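Glutathione synthetase-like effector 30 (Gpa-GSS30-apo) (Globodera pallida, PDB 5OET) is an effector of a plant-parasitic nematode, probably derived from glutathione synthetase, the ligase that joins glycine to gamma-glutamylcysteine using ATP, and probably acts in the host plant. Local coordinates at residues 110-115 against 479-484; 160-165 against 230-235; 186-191 against 345-350; 292-295 against 300-303; 329-332 against 336-339. All blocks are in the same frame, centred on the assembly; numbering follows the deposited sequence.

How the contacts relate
Followed from the N terminus, the chain first enters contact 1, whose helix 98-119 meets strand 469-484 late in the sequence; this long closure encloses the other four. Contact 2 is the first to close, setting strand 160-173 against helix 225-240. Contact 3 starts on strand 179-188, before contact 2 has closed, so the two cross, and it ends at 345-350. Within its span lie contact 4, the hairpin 292-295 with 300-303, and then contact 5, 329-332 with 336-339, one after the other. Contacts 1, 2 and 3 share the large mixed sheet, and contacts 4 and 5 share the six-stranded one. Contact 5 touches contact 2 at Met162 and Lys337, joining the two sheets.

Contact 1: 110-115 against 479-484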
# COMPACT_ATOMS: atom_id res chain seq x y z
N ALA A 110 17.49 3.81 -28.28
CA ALA A 110 18.64 4.57 -28.79
C ALA A 110 19.43 5.26 -27.68
O ALA A 110 20.66 5.31 -27.70
CB ALA A 110 18.17 5.62 -29.78
N MET A 111 18.70 5.81 -26.72
CA MET A 111 19.31 6.56 -25.64
C MET A 111 20.15 5.65 -24.71
O MET A 111 21.26 6.02 -24.31
CB MET A 111 18.23 7.29 -24.84
CG MET A 111 18.71 8.62 -24.30
SD MET A 111 18.54 9.91 -25.54
CE MET A 111 19.95 10.95 -25.08
N LEU A 112 19.65 4.46 -24.40
CA LEU A 112 20.45 3.48 -23.65
C LEU A 112 21.68 3.06 -24.46
O LEU A 112 22.78 3.05 -23.94
CB LEU A 112 19.61 2.26 -23.28
CG LEU A 112 18.41 2.46 -22.35
CD1 LEU A 112 17.60 1.17 -22.22
CD2 LEU A 112 18.89 2.93 -21.00
N LEU A 113 21.49 2.74 -25.72
CA LEU A 113 22.62 2.31 -26.55
C LEU A 113 23.74 3.33 -26.64
O LEU A 113 24.88 2.96 -26.63
CB LEU A 113 22.16 1.90 -27.96
CG LEU A 113 21.44 0.55 -28.11
CD1 LEU A 113 21.25 0.23 -29.58
CD2 LEU A 113 22.22 -0.57 -27.42
N LEU A 114 23.42 4.62 -26.72
CA LEU A 114 24.46 5.67 -26.79
C LEU A 114 25.30 5.76 -25.51
O LEU A 114 26.51 5.84 -25.57
CB LEU A 114 23.83 7.02 -27.09
CG LEU A 114 24.70 8.26 -26.94
CD1 LEU A 114 25.88 8.19 -27.89
CD2 LEU A 114 23.91 9.52 -27.19
N TYR A 115 24.65 5.80 -24.35
CA TYR A 115 25.36 5.93 -23.09
C TYR A 115 26.06 4.63 -22.70
O TYR A 115 27.12 4.67 -22.08
CB TYR A 115 24.41 6.39 -21.98
CG TYR A 115 24.09 7.84 -22.08
CD1 TYR A 115 24.95 8.79 -21.56
CD2 TYR A 115 22.95 8.28 -22.72
CE1 TYR A 115 24.67 10.14 -21.67
CE2 TYR A 115 22.65 9.62 -22.85
CZ TYR A 115 23.51 10.55 -22.32
OH TYR A 115 23.19 11.87 -22.45
N GLY A 479 14.12 2.84 -18.98
CA GLY A 479 14.53 1.65 -19.73
C GLY A 479 15.80 1.01 -19.17
O GLY A 479 16.67 1.71 -18.65
N CYS A 480 15.90 -0.31 -19.26
CA CYS A 480 17.10 -1.02 -18.80
C CYS A 480 17.73 -1.89 -19.86
O CYS A 480 17.06 -2.42 -20.72
CB CYS A 480 16.83 -1.91 -17.59
SG CYS A 480 16.07 -1.10 -16.18
N LEU A 481 19.03 -2.06 -19.70
CA LEU A 481 19.88 -2.93 -20.50
C LEU A 481 20.50 -4.00 -19.62
O LEU A 481 20.68 -3.82 -18.41
CB LEU A 481 21.08 -2.13 -21.03
CG LEU A 481 21.04 -1.45 -22.36
CD1 LEU A 481 22.45 -1.00 -22.74
CD2 LEU A 481 20.49 -2.44 -23.34
N LEU A 482 20.87 -5.11 -20.26
CA LEU A 482 21.89 -5.99 -19.73
C LEU A 482 22.93 -6.19 -20.85
O LEU A 482 22.61 -6.70 -21.94
CB LEU A 482 21.28 -7.30 -19.31
CG LEU A 482 21.99 -7.99 -18.18
CD1 LEU A 482 22.02 -7.11 -16.94
CD2 LEU A 482 21.28 -9.31 -17.95
N GLY A 483 24.16 -5.79 -20.58
CA GLY A 483 25.17 -5.74 -21.63
C GLY A 483 26.55 -6.07 -21.13
O GLY A 483 26.81 -5.98 -19.93
N ASN A 484 27.41 -6.47 -22.07
CA ASN A 484 28.78 -6.86 -21.78
C ASN A 484 29.68 -5.73 -22.21
O ASN A 484 29.72 -5.40 -23.38
CB ASN A 484 29.13 -8.14 -22.53
CG ASN A 484 30.56 -8.58 -22.31
OD1 ASN A 484 31.51 -7.82 -22.53
ND2 ASN A 484 30.73 -9.82 -21.90
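Leu112 on helix 98-119 and Leu481 on strand 469-484 face each other with their CA atoms 7.2 Å apart, where the local helix axis passes 8.8 Å from the strand with the two N-to-C directions 46° apart. Leu112 carries the largest share of the contact. With chi1 at -63° its CG stands beside the backbone N, which sets the branch against the strand. Its two methyl branches settle on the backbone before Leu481 rather than on another side chain: CD1 lies 3.5 Å from the carbonyl carbon of Gly479 and 3.7 Å from N of Cys480, while CD2 is 3.5 Å from O of Gly479. Glycine has no side chain to stand between, and the isopropyl end of the leucine rests directly on this peptide unit. Nearer the helix, Leu112 CB meets the branch carbon of Leu481, CB to CG being 4.1 Å.

The arrangement is a helix laid on one face of the large mixed sheet in a fold related to eukaryotic glutathione synthetase, and it is held by van der Waals packing of Leu112 on a second leucine and on a backbone peptide. The side chain of Leu481 also packs on Phe163 of the adjoining strand and on Phe493 of strand 490-504. Leu113, one residue along the helix, stands farther from 479-484 and packs on Phe493 as well. Cys480 points the other way, to the face covered by helix 225-240, where its SG forms a disulfide with Cys164. The peptide on which Leu112 rests keeps its own polar partners within the sheet, Gly479 bonding to Gln165 and Cys480 to Ser494.

Contact 2: 160-165 against 230-235; sequences VAMFCQ and AETLYQ
Met162, on strand 160-173, reaches across to Thr232 and Leu233 of helix 225-240, and here that helix packs on the face of the large mixed sheet that lies opposite helix 98-119. The sheet is thereby held between two helices. Along the strand, Met162 is the first residue to touch the helix. Its CG stands anti to the backbone N (chi1 171°) and the rest of the chain runs on extended, which carries the thioether straight out from the sheet. Met162 meets Thr232 first with CG, 3.9 Å from Thr232 CG2, and again with its end, where CE is 3.8 Å from that same methyl. The sulfur lies 3.9 Å from CD2 of Leu233. The methionine thus slants across both helix residues, filling the angle between a threonine methyl and a leucine branch.

Phe163 then turns to the other face, where its ring meets that of Phe343. With Cys164 the strand points back to the helix, but its side chain only borders this contact. Thr232 turns its methyl to the strand, while OG1 bonds to O of Met228, one turn earlier in the helix. Leu233 is directed less squarely at the strand, yet it closes on the end of Met162, with CD2 lying 3.7 Å from CE.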
# COMPACT_ATOMS: atom_id res chain seq x y z
N VAL A 160 29.82 -8.07 -17.48
CA VAL A 160 28.38 -7.87 -17.59
C VAL A 160 27.92 -6.79 -16.62
O VAL A 160 28.09 -6.91 -15.40
CB VAL A 160 27.58 -9.18 -17.35
CG1 VAL A 160 26.08 -8.92 -17.31
CG2 VAL A 160 27.91 -10.19 -18.44
N ALA A 161 27.34 -5.74 -17.19
CA ALA A 161 26.76 -4.63 -16.46
C ALA A 161 25.27 -4.66 -16.67
O ALA A 161 24.79 -5.07 -17.72
CB ALA A 161 27.33 -3.30 -16.95
N MET A 162 24.55 -4.24 -15.65
CA MET A 162 23.11 -3.97 -15.71
C MET A 162 22.98 -2.47 -15.72
O MET A 162 23.57 -1.80 -14.89
CB MET A 162 22.43 -4.53 -14.48
CG MET A 162 20.98 -4.12 -14.33
SD MET A 162 20.25 -5.11 -13.03
CE MET A 162 18.84 -4.08 -12.65
N PHE A 163 22.21 -1.94 -16.65
CA PHE A 163 22.22 -0.51 -16.90
C PHE A 163 20.79 -0.02 -17.07
O PHE A 163 20.15 -0.34 -18.07
CB PHE A 163 23.09 -0.24 -18.12
CG PHE A 163 22.98 1.14 -18.67
CD1 PHE A 163 22.96 2.25 -17.83
CD2 PHE A 163 22.92 1.34 -20.05
CE1 PHE A 163 22.86 3.53 -18.35
CE2 PHE A 163 22.82 2.61 -20.58
CZ PHE A 163 22.79 3.71 -19.74
N CYS A 164 20.29 0.70 -16.06
CA CYS A 164 18.93 1.23 -16.04
C CYS A 164 19.04 2.76 -16.08
O CYS A 164 19.87 3.35 -15.39
CB CYS A 164 18.15 0.78 -14.78
SG CYS A 164 17.55 -0.95 -14.73
N GLN A 165 18.20 3.38 -16.91
CA GLN A 165 18.24 4.82 -17.16
C GLN A 165 16.86 5.40 -17.04
O GLN A 165 15.88 4.72 -17.32
CB GLN A 165 18.78 5.06 -18.56
CG GLN A 165 19.45 6.41 -18.81
CD GLN A 165 19.87 6.56 -20.27
OE1 GLN A 165 19.03 6.53 -21.16
NE2 GLN A 165 21.17 6.71 -20.51
N ALA A 230 12.43 -5.66 -11.79
CA ALA A 230 12.46 -7.06 -11.40
C ALA A 230 12.93 -7.97 -12.53
O ALA A 230 13.84 -8.77 -12.32
CB ALA A 230 11.09 -7.50 -10.90
N GLU A 231 12.34 -7.82 -13.71
CA GLU A 231 12.70 -8.67 -14.87
C GLU A 231 14.16 -8.52 -15.27
O GLU A 231 14.74 -9.48 -15.77
CB GLU A 231 11.83 -8.37 -16.09
CG GLU A 231 10.37 -8.82 -15.99
CD GLU A 231 9.46 -8.22 -17.09
OE1 GLU A 231 8.42 -8.86 -17.41
OE2 GLU A 231 9.76 -7.11 -17.64
N THR A 232 14.73 -7.35 -15.05
CA THR A 232 16.13 -7.07 -15.41
C THR A 232 17.11 -7.62 -14.35
O THR A 232 18.18 -8.12 -14.70
CB THR A 232 16.34 -5.55 -15.61
OG1 THR A 232 15.41 -5.07 -16.59
CG2 THR A 232 17.75 -5.26 -16.09
N LEU A 233 16.75 -7.50 -13.07
CA LEU A 233 17.50 -8.14 -11.98
C LEU A 233 17.52 -9.67 -12.09
O LEU A 233 18.57 -10.29 -11.90
CB LEU A 233 16.94 -7.74 -10.60
CG LEU A 233 17.30 -6.34 -10.08
CD1 LEU A 233 16.37 -5.97 -8.93
CD2 LEU A 233 18.76 -6.25 -9.65
N TYR A 234 16.37 -10.28 -12.38
CA TYR A 234 16.28 -11.71 -12.64
C TYR A 234 17.20 -12.15 -13.78
O TYR A 234 17.91 -13.15 -13.65
CB TYR A 234 14.84 -12.10 -12.97
CG TYR A 234 14.64 -13.58 -13.24
CD1 TYR A 234 14.73 -14.49 -12.22
CD2 TYR A 234 14.32 -14.07 -14.51
CE1 TYR A 234 14.50 -15.85 -12.43
CE2 TYR A 234 14.14 -15.42 -14.73
CZ TYR A 234 14.23 -16.30 -13.68
OH TYR A 234 14.03 -17.62 -13.91
N GLN A 235 17.20 -11.42 -14.89
CA GLN A 235 18.09 -11.72 -16.00
C GLN A 235 19.56 -11.52 -15.61
O GLN A 235 20.39 -12.27 -16.07
CB GLN A 235 17.78 -10.88 -17.25
CG GLN A 235 16.45 -11.17 -17.90
CD GLN A 235 16.37 -12.55 -18.49
OE1 GLN A 235 17.27 -12.99 -19.20
NE2 GLN A 235 15.29 -13.25 -18.20

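Contact 3: 186-191 against 345-350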
# COMPACT_ATOMS: atom_id res chain seq x y z
N VAL A 186 19.47 13.08 -18.16
CA VAL A 186 19.53 11.61 -18.02
C VAL A 186 20.11 11.23 -16.66
O VAL A 186 21.01 11.89 -16.15
CB VAL A 186 20.33 10.91 -19.15
CG1 VAL A 186 19.51 10.88 -20.41
CG2 VAL A 186 21.67 11.58 -19.42
N ASN A 187 19.55 10.18 -16.08
CA ASN A 187 19.92 9.70 -14.76
C ASN A 187 20.15 8.21 -14.82
O ASN A 187 19.49 7.50 -15.58
CB ASN A 187 18.78 9.96 -13.78
CG ASN A 187 18.40 11.41 -13.72
OD1 ASN A 187 19.16 12.23 -13.23
ND2 ASN A 187 17.20 11.73 -14.24
N THR A 188 21.10 7.74 -14.01
CA THR A 188 21.33 6.31 -13.81
C THR A 188 21.76 6.09 -12.36
O THR A 188 21.95 7.05 -11.63
CB THR A 188 22.37 5.74 -14.82
OG1 THR A 188 22.32 4.32 -14.82
CG2 THR A 188 23.81 6.19 -14.51
N GLY A 189 21.91 4.84 -11.95
CA GLY A 189 22.30 4.54 -10.59
C GLY A 189 21.12 4.57 -9.66
O GLY A 189 20.14 3.87 -9.90
N ALA A 190 21.19 5.37 -8.60
CA ALA A 190 20.19 5.30 -7.53
C ALA A 190 18.95 6.04 -7.97
O ALA A 190 18.67 7.16 -7.53
CB ALA A 190 20.74 5.85 -6.22
N ILE A 191 18.20 5.39 -8.83
CA ILE A 191 17.09 6.00 -9.53
C ILE A 191 15.84 5.98 -8.68
O ILE A 191 15.46 4.93 -8.16
CB ILE A 191 16.83 5.26 -10.87
CG1 ILE A 191 17.94 5.59 -11.87
CG2 ILE A 191 15.50 5.66 -11.49
CD1 ILE A 191 18.05 4.58 -13.00
N LEU A 345 30.58 8.59 -14.79
CA LEU A 345 31.36 9.48 -15.65
C LEU A 345 30.63 9.79 -16.99
O LEU A 345 30.67 10.91 -17.49
CB LEU A 345 32.75 8.86 -15.91
CG LEU A 345 33.84 9.73 -16.54
CD1 LEU A 345 34.13 10.97 -15.71
CD2 LEU A 345 35.11 8.92 -16.73
N SER A 346 29.94 8.80 -17.55
CA SER A 346 29.19 9.02 -18.80
C SER A 346 27.84 9.73 -18.61
O SER A 346 27.15 9.97 -19.59
CB SER A 346 28.99 7.70 -19.56
OG SER A 346 27.89 6.96 -19.05
N HIS A 347 27.46 10.05 -17.38
CA HIS A 347 26.19 10.75 -17.13
C HIS A 347 26.37 12.11 -16.45
O HIS A 347 25.42 12.70 -15.96
CB HIS A 347 25.25 9.85 -16.33
CG HIS A 347 24.69 8.72 -17.12
ND1 HIS A 347 25.48 7.73 -17.66
CD2 HIS A 347 23.42 8.43 -17.47
CE1 HIS A 347 24.71 6.87 -18.31
NE2 HIS A 347 23.46 7.27 -18.21
N THR A 348 27.59 12.62 -16.44
CA THR A 348 27.76 14.00 -16.05
C THR A 348 27.00 14.87 -17.03
O THR A 348 26.70 14.46 -18.15
CB THR A 348 29.25 14.44 -16.03
OG1 THR A 348 29.81 14.39 -17.35
CG2 THR A 348 30.07 13.58 -15.06
N LYS A 349 26.69 16.07 -16.59
CA LYS A 349 26.01 17.04 -17.43
C LYS A 349 26.99 17.59 -18.46
O LYS A 349 26.57 18.04 -19.51
CB LYS A 349 25.41 18.17 -16.60
CG LYS A 349 24.04 18.63 -17.04
CD LYS A 349 23.27 19.12 -15.83
CE LYS A 349 22.83 17.97 -14.92
NZ LYS A 349 23.06 18.34 -13.51
N ARG A 350 28.28 17.57 -18.14
CA ARG A 350 29.34 17.85 -19.11
C ARG A 350 29.21 16.96 -20.37
O ARG A 350 29.28 17.43 -21.49
CB ARG A 350 30.70 17.66 -18.45
CG ARG A 350 31.93 17.69 -19.35
CD ARG A 350 31.98 18.93 -20.19
NE ARG A 350 33.13 18.92 -21.09
CZ ARG A 350 33.38 19.83 -22.03
NH1 ARG A 350 32.56 20.84 -22.22
NH2 ARG A 350 34.47 19.72 -22.78
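Thr188, near the end of strand 179-188, lays its methyl on the imidazole of His347, which sits in a type I turn from Leu345 to Thr348 just ahead of helix 349-354. This is the tight part of the contact and a clear CH-pi arrangement: Thr188 CG2 lies 3.7 Å from the centroid of the His347 ring, only 7° off its normal, so the methyl is centred over the face. A chi1 of -165° in the threonine swings OG1 away to bond with O of Cys164 and puts CG2 over the ring.

Polar partners fix the rotation of the imidazole. Its ND1 and the Ser346 OG share a hydrogen bond of 2.9 Å, and ND1 also bonds to O of Phe343, while NE2 meets the side-chain amide of Gln165.

The looser side lies with Val186 and the loops beyond. Asn187 points its side chain to the other side of the strand, and after Thr188 the chain bends away at Gly189 and Ala190, the latter the centre of an inverse gamma turn. Beyond His347, Thr348 takes the N-cap position, its OG1 bonding to N of Met351, and Lys349 makes a long, weak ion pair with Glu185. Val186 meets the ring obliquely, its CG2 lying 4.1 Å from His347 CD2.

Contact 4: 292-295 against 300-303; sequences KRDP and LILD
Lys292 and Ile301 pair through both of their backbone amides. Ile301 N gives a nearly straight bond to Lys292 O, 2.9 Å with an angle of 175° at the hydrogen; the return bond, from Lys292 N to Ile301 O, is longer at 3.3 Å and more bent at 154°. Arg293 and Leu300 follow as a non-hydrogen-bonded pair. Together they form a short beta hairpin, strands 291-293 and 300-302, at the edge of the six-stranded sheet; the centre of the contact lies about 30 Å from the centre of the chain. The second strand is joined onward to strand 306-314, where the backbone of Leu300 bonds to that of Val308.

On the Lys292 face, apolar cover comes from the lysine methylenes and the CB of Asp294. The bend at chi2 brings Lys292 CE to 3.7 Å from Ile301 CG2, and a second bend at chi4 turns NZ on to a salt bridge with Asp304. From the turn, Asp294 lies beside the other end of the isoleucine, its CB 3.7 Å from Ile301 CD1. OD1 of Asp294 accepts the backbone N of Asn296, while OD2 lies against Ile301 CD1 at 3.4 Å. On the opposite face Arg293 sends NH1 to the backbone O of His332.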
# COMPACT_ATOMS: atom_id res chain seq x y z
N LYS A 292 33.14 -8.99 2.33
CA LYS A 292 34.54 -9.04 1.93
C LYS A 292 34.59 -9.60 0.52
O LYS A 292 33.56 -10.03 -0.03
CB LYS A 292 35.45 -9.81 2.92
CG LYS A 292 34.85 -11.02 3.63
CD LYS A 292 34.76 -12.25 2.73
CE LYS A 292 34.23 -13.48 3.46
NZ LYS A 292 35.20 -14.14 4.37
N ARG A 293 35.76 -9.51 -0.08
CA ARG A 293 35.97 -10.03 -1.41
C ARG A 293 36.81 -11.28 -1.25
O ARG A 293 37.70 -11.32 -0.41
CB ARG A 293 36.70 -8.99 -2.25
CG ARG A 293 36.78 -9.32 -3.73
CD ARG A 293 37.26 -8.11 -4.53
NE ARG A 293 38.49 -7.55 -3.96
CZ ARG A 293 39.08 -6.43 -4.34
NH1 ARG A 293 38.61 -5.69 -5.34
NH2 ARG A 293 40.17 -6.03 -3.70
N ASP A 294 36.53 -12.31 -2.04
CA ASP A 294 37.38 -13.50 -2.05
C ASP A 294 38.74 -13.16 -2.66
O ASP A 294 38.79 -12.52 -3.70
CB ASP A 294 36.75 -14.66 -2.85
CG ASP A 294 37.21 -16.04 -2.34
OD1 ASP A 294 38.35 -16.46 -2.69
OD2 ASP A 294 36.41 -16.70 -1.60
N PRO A 295 39.84 -13.59 -2.02
CA PRO A 295 41.16 -13.31 -2.62
C PRO A 295 41.53 -14.14 -3.88
O PRO A 295 42.51 -13.81 -4.55
CB PRO A 295 42.14 -13.64 -1.48
CG PRO A 295 41.33 -14.06 -0.30
CD PRO A 295 39.97 -14.42 -0.81
N LEU A 300 32.34 -11.36 -4.48
CA LEU A 300 31.88 -10.62 -3.32
C LEU A 300 31.06 -11.57 -2.47
O LEU A 300 30.12 -12.19 -2.99
CB LEU A 300 31.03 -9.43 -3.75
CG LEU A 300 30.55 -8.44 -2.69
CD1 LEU A 300 31.69 -7.60 -2.15
CD2 LEU A 300 29.47 -7.55 -3.29
N ILE A 301 31.41 -11.67 -1.19
CA ILE A 301 30.77 -12.60 -0.27
C ILE A 301 30.12 -11.86 0.91
O ILE A 301 30.68 -10.92 1.41
CB ILE A 301 31.80 -13.65 0.16
CG1 ILE A 301 32.06 -14.61 -1.01
CG2 ILE A 301 31.35 -14.43 1.39
CD1 ILE A 301 33.51 -14.95 -1.15
N LEU A 302 28.93 -12.31 1.31
CA LEU A 302 28.15 -11.73 2.39
C LEU A 302 28.10 -12.72 3.53
O LEU A 302 27.75 -13.87 3.32
CB LEU A 302 26.72 -11.44 1.91
CG LEU A 302 25.67 -11.03 2.95
CD1 LEU A 302 25.85 -9.59 3.40
CD2 LEU A 302 24.27 -11.24 2.41
N ASP A 303 28.43 -12.26 4.75
CA ASP A 303 28.52 -13.10 5.96
C ASP A 303 29.36 -14.36 5.78
O ASP A 303 28.99 -15.44 6.25
CB ASP A 303 27.12 -13.48 6.44
CG ASP A 303 26.22 -12.30 6.62
OD1 ASP A 303 26.72 -11.24 7.07
OD2 ASP A 303 25.01 -12.42 6.33

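Contact 5: 329-332 against 336-339; sequences VIDH and IKTP
A beta-alpha-beta crossover in the six-stranded sheet passes from strand 306-314 through helix 325-331 to the short, weakly bonded strand 336-337, which runs parallel to the first, and this contact lies where the helix end passes into the strand, between Lys337 and the carbonyls of Ile330 and Asp331. Lys337 starts from the strand with its side chain directed at the helix end and doubles back on itself, chi2 71° and chi3 65°, so that the methylenes run alongside the last helical residues: CD is 3.6 Å from O of Ile330, and CE is 3.8 Å from CA of Asp331. The ammonium then meets backbone oxygens. NZ bonds to Asp331 O at 2.9 Å from above the carbonyl plane, 55° out of it, and more weakly to Ile330 O at 3.5 Å; NZ also bonds to O of Ala335, just before the strand.

Asp331 is near but makes no ion pair with the lysine, its OD1 being 5.2 Å from NZ. Its OD2 instead bonds to N of Tyr341, and lies 4.0 Å from Lys337 CG. A lysine charge gathered by carbonyls at the end of a helix probably gains from the negative end of the helix dipole, with the nearby carboxylate adding to the same effect.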
# COMPACT_ATOMS: atom_id res chain seq x y z
N VAL A 329 35.78 -1.57 -3.79
CA VAL A 329 36.00 -3.00 -3.49
C VAL A 329 34.84 -3.86 -4.06
O VAL A 329 35.09 -4.91 -4.64
CB VAL A 329 36.23 -3.25 -1.97
CG1 VAL A 329 36.00 -4.70 -1.58
CG2 VAL A 329 37.63 -2.80 -1.58
N ILE A 330 33.60 -3.40 -3.92
CA ILE A 330 32.46 -4.03 -4.60
C ILE A 330 32.58 -3.90 -6.14
O ILE A 330 32.30 -4.85 -6.87
CB ILE A 330 31.11 -3.42 -4.15
CG1 ILE A 330 30.86 -3.71 -2.67
CG2 ILE A 330 29.96 -3.96 -4.99
CD1 ILE A 330 29.88 -2.74 -2.04
N ASP A 331 32.97 -2.72 -6.61
CA ASP A 331 33.06 -2.46 -8.05
C ASP A 331 34.11 -3.32 -8.76
O ASP A 331 33.90 -3.72 -9.91
CB ASP A 331 33.33 -0.96 -8.33
CG ASP A 331 32.71 -0.49 -9.64
OD1 ASP A 331 33.34 -0.65 -10.71
OD2 ASP A 331 31.58 0.05 -9.59
N HIS A 332 35.22 -3.61 -8.07
CA HIS A 332 36.27 -4.48 -8.59
C HIS A 332 36.10 -5.90 -8.00
O HIS A 332 36.90 -6.38 -7.21
CB HIS A 332 37.65 -3.88 -8.30
CG HIS A 332 38.71 -4.31 -9.26
ND1 HIS A 332 40.02 -4.54 -8.89
CD2 HIS A 332 38.67 -4.48 -10.60
CE1 HIS A 332 40.74 -4.82 -9.97
NE2 HIS A 332 39.93 -4.82 -11.02
N ILE A 336 27.66 -8.44 -10.51
CA ILE A 336 27.15 -7.53 -11.51
C ILE A 336 26.74 -6.26 -10.77
O ILE A 336 26.07 -6.33 -9.76
CB ILE A 336 25.98 -8.13 -12.28
CG1 ILE A 336 26.44 -9.37 -13.05
CG2 ILE A 336 25.40 -7.10 -13.25
CD1 ILE A 336 25.31 -10.14 -13.71
N LYS A 337 27.20 -5.11 -11.26
CA LYS A 337 26.87 -3.79 -10.68
C LYS A 337 25.77 -3.16 -11.51
O LYS A 337 25.52 -3.56 -12.65
CB LYS A 337 28.09 -2.87 -10.65
CG LYS A 337 28.94 -2.98 -9.39
CD LYS A 337 29.71 -4.28 -9.32
CE LYS A 337 30.75 -4.40 -10.43
NZ LYS A 337 31.65 -5.56 -10.20
N THR A 338 25.12 -2.15 -10.92
CA THR A 338 23.82 -1.63 -11.42
C THR A 338 23.73 -0.09 -11.39
O THR A 338 22.90 0.44 -10.66
CB THR A 338 22.66 -2.19 -10.54
OG1 THR A 338 22.78 -1.65 -9.21
CG2 THR A 338 22.65 -3.74 -10.48
N PRO A 339 24.53 0.63 -12.16
CA PRO A 339 25.55 0.09 -13.03
C PRO A 339 26.91 0.31 -12.41
O PRO A 339 27.02 0.94 -11.37
CB PRO A 339 25.37 0.95 -14.29
CG PRO A 339 24.93 2.28 -13.77
CD PRO A 339 24.38 2.08 -12.38